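Local coordinates for protein adenosine deaminase (Burkholderia ambifaria, PDB 4GXW) that binds zinc and, as a member of the adenosine and AMP deaminase family, probably removes an amino group from a purine by hydrolysis, at residues Ala82-Arg85 with Tyr86-Arg90. Residues are numbered along the deposited sequence; the frame is centred on the assembly and turned at random.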
ATOM      1  N   ALA A  82       2.092  18.210  -4.002  1.00 10.67           N
ATOM      2  CA  ALA A  82       2.081  18.939  -5.272  1.00 10.08           C
ATOM      3  C   ALA A  82       0.906  18.521  -6.164  1.00  9.70           C
ATOM      4  O   ALA A  82       0.308  19.355  -6.845  1.00  9.76           O
ATOM      5  CB  ALA A  82       3.404  18.755  -6.014  1.00 12.02           C
ATOM      6  N   LEU A  83       0.579  17.226  -6.159  1.00  9.46           N
ATOM      7  CA  LEU A  83      -0.579  16.733  -6.907  1.00  9.25           C
ATOM      8  C   LEU A  83      -1.866  17.418  -6.429  1.00  9.04           C
ATOM      9  O   LEU A  83      -2.636  17.938  -7.245  1.00  9.86           O
ATOM     10  CB  LEU A  83      -0.674  15.199  -6.824  1.00  9.80           C
ATOM     11  CG  LEU A  83       0.218  14.451  -7.821  1.00  9.95           C
ATOM     12  CD1 LEU A  83       0.529  13.054  -7.332  1.00 12.40           C
ATOM     13  CD2 LEU A  83      -0.479  14.399  -9.156  1.00 12.23           C
ATOM     14  N   ASP A  84      -2.082  17.451  -5.113  1.00  8.89           N
ATOM     15  CA  ASP A  84      -3.267  18.112  -4.565  1.00  9.58           C
ATOM     16  C   ASP A  84      -3.310  19.601  -4.895  1.00 10.50           C
ATOM     17  O   ASP A  84      -4.350  20.136  -5.268  1.00 11.40           O
ATOM     18  CB  ASP A  84      -3.323  17.985  -3.032  1.00 10.04           C
ATOM     19  CG  ASP A  84      -3.854  16.644  -2.546  1.00 11.16           C
ATOM     20  OD1 ASP A  84      -4.437  15.872  -3.322  1.00 11.70           O
ATOM     21  OD2 ASP A  84      -3.691  16.370  -1.335  1.00 17.15           O
ATOM     22  N   ARG A  85      -2.182  20.285  -4.734  1.00  9.73           N
ATOM     23  CA  ARG A  85      -2.200  21.743  -4.820  1.00 10.27           C
ATOM     24  C   ARG A  85      -2.223  22.275  -6.252  1.00 11.55           C
ATOM     25  O   ARG A  85      -2.823  23.320  -6.511  1.00 12.54           O
ATOM     26  CB  ARG A  85      -1.049  22.371  -4.017  1.00 11.98           C
ATOM     27  CG  ARG A  85      -1.170  23.894  -3.870  1.00 13.55           C
ATOM     28  CD  ARG A  85      -0.207  24.466  -2.834  1.00 14.01           C
ATOM     29  NE  ARG A  85      -0.503  23.991  -1.485  1.00 14.12           N
ATOM     30  CZ  ARG A  85      -1.478  24.465  -0.716  1.00 14.10           C
ATOM     31  NH1 ARG A  85      -2.273  25.429  -1.159  1.00 15.65           N
ATOM     32  NH2 ARG A  85      -1.662  23.963   0.500  1.00 12.95           N
ATOM     33  N   TYR A  86      -1.589  21.560  -7.180  1.00 10.00           N
ATOM     34  CA  TYR A  86      -1.390  22.105  -8.528  1.00 11.87           C
ATOM     35  C   TYR A  86      -1.918  21.270  -9.695  1.00 11.89           C
ATOM     36  O   TYR A  86      -2.289  21.826 -10.732  1.00 17.29           O
ATOM     37  CB  TYR A  86       0.096  22.403  -8.766  1.00 12.32           C
ATOM     38  CG  TYR A  86       0.672  23.405  -7.792  1.00 12.69           C
ATOM     39  CD1 TYR A  86       0.248  24.722  -7.807  1.00 15.27           C
ATOM     40  CD2 TYR A  86       1.622  23.031  -6.853  1.00 14.73           C
ATOM     41  CE1 TYR A  86       0.756  25.651  -6.924  1.00 15.78           C
ATOM     42  CE2 TYR A  86       2.139  23.957  -5.953  1.00 16.16           C
ATOM     43  CZ  TYR A  86       1.697  25.264  -6.000  1.00 18.38           C
ATOM     44  OH  TYR A  86       2.193  26.197  -5.122  1.00 18.28           O
ATOM     45  N   LEU A  87      -1.944  19.952  -9.548  1.00 11.80           N
ATOM     46  CA  LEU A  87      -2.166  19.093 -10.710  1.00 11.05           C
ATOM     47  C   LEU A  87      -3.574  18.549 -10.858  1.00 10.52           C
ATOM     48  O   LEU A  87      -4.100  18.471 -11.968  1.00 13.17           O
ATOM     49  CB  LEU A  87      -1.204  17.907 -10.710  1.00 13.30           C
ATOM     50  CG  LEU A  87       0.109  18.060 -11.468  1.00 24.20           C
ATOM     51  CD1 LEU A  87       1.014  18.995 -10.708  1.00 21.15           C
ATOM     52  CD2 LEU A  87       0.766  16.699 -11.679  1.00 26.26           C
ATOM     53  N   LEU A  88      -4.166  18.129  -9.749  1.00 11.05           N
ATOM     54  CA  LEU A  88      -5.485  17.510  -9.779  1.00 11.33           C
ATOM     55  C   LEU A  88      -6.519  18.623  -9.648  1.00  9.51           C
ATOM     56  O   LEU A  88      -6.763  19.140  -8.547  1.00 12.67           O
ATOM     57  CB  LEU A  88      -5.613  16.487  -8.641  1.00  9.57           C
ATOM     58  CG  LEU A  88      -4.591  15.344  -8.709  1.00  9.80           C
ATOM     59  CD1 LEU A  88      -4.583  14.519  -7.426  1.00 11.08           C
ATOM     60  CD2 LEU A  88      -4.818  14.447  -9.934  1.00 11.21           C
ATOM     61  N   THR A  89      -7.105  19.018 -10.772  1.00  9.30           N
ATOM     62  CA  THR A  89      -7.971  20.196 -10.784  1.00  9.45           C
ATOM     63  C   THR A  89      -9.421  19.917 -11.178  1.00 11.23           C
ATOM     64  O   THR A  89     -10.261  20.817 -11.104  1.00 11.60           O
ATOM     65  CB  THR A  89      -7.412  21.307 -11.701  1.00 11.63           C
ATOM     66  OG1 THR A  89      -7.415  20.857 -13.059  1.00 11.92           O
ATOM     67  CG2 THR A  89      -5.984  21.689 -11.286  1.00 13.30           C
ATOM     68  N   ARG A  90      -9.710  18.685 -11.595  1.00 10.64           N
ATOM     69  CA  ARG A  90     -11.065  18.284 -11.978  1.00 10.80           C
ATOM     70  C   ARG A  90     -11.316  16.894 -11.448  1.00 11.40           C
ATOM     71  O   ARG A  90     -10.389  16.089 -11.393  1.00 10.12           O
ATOM     72  CB  ARG A  90     -11.218  18.229 -13.500  1.00 16.69           C
ATOM     73  CG  ARG A  90     -10.827  19.469 -14.263  1.00 17.00           C
ATOM     74  CD  ARG A  90     -11.090  19.275 -15.745  1.00 28.39           C
ATOM     75  NE  ARG A  90     -10.572  20.368 -16.565  1.00 23.11           N
ATOM     76  CZ  ARG A  90     -10.985  20.638 -17.801  1.00 25.46           C
ATOM     77  NH1 ARG A  90     -11.920  19.890 -18.368  1.00 19.22           N
ATOM     78  NH2 ARG A  90     -10.460  21.656 -18.472  1.00 30.48           N
TER
HETATM   79  O   HOH W   1      -5.079  21.273  -7.767  1.00 16.79           O
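Y86 N donates to A82 O at 2.9 Å, an i to i+4 bond, and L83 O then accepts from both L87 N and L88 N. The L88 N to L83 O bond, also 2.9 Å, spans five residues and is nearly straight, with an N-H...O angle of 164°. The L87 N to L83 O bond is longer, 3.1 Å, and more bent; its donor lies above the carbonyl plane. The last turn of helix 77-87 therefore widens into a pi-type turn, and L88 is the first residue to leave helical backbone angles. A water bridges the carbonyls of D84 and L88, donating to both oxygens, at 2.8 Å from D84 O and from L88 O, while D84 O also bonds S126 OG. In this TIM-barrel family fold, helix 77-87 belongs to the helical segment that connects strand 31-33 to strand 110-117. The side chain of L83 is about 14 Å from the zinc ion. L83 CD2 meets L87 CD2 at 3.6 Å, and F47 of helix 44-54 touches both leucines. L83 CB packs against L88 CD1. L88 also reaches L94 and I97 of helix 91-106. On the exposed side, R85 lies across the ring of Y86. R85 CG stands over the ring centre in a CH-pi contact, 3.9 Å from the centroid of the Y86 ring. With chi1 at -170°, R85 CG is anti to its own backbone N, which brings the aliphatic chain over that face. R85 CD follows, 3.7 Å from Y86 OH. The guanidinium is steeply inclined to the ring, 69° between planes.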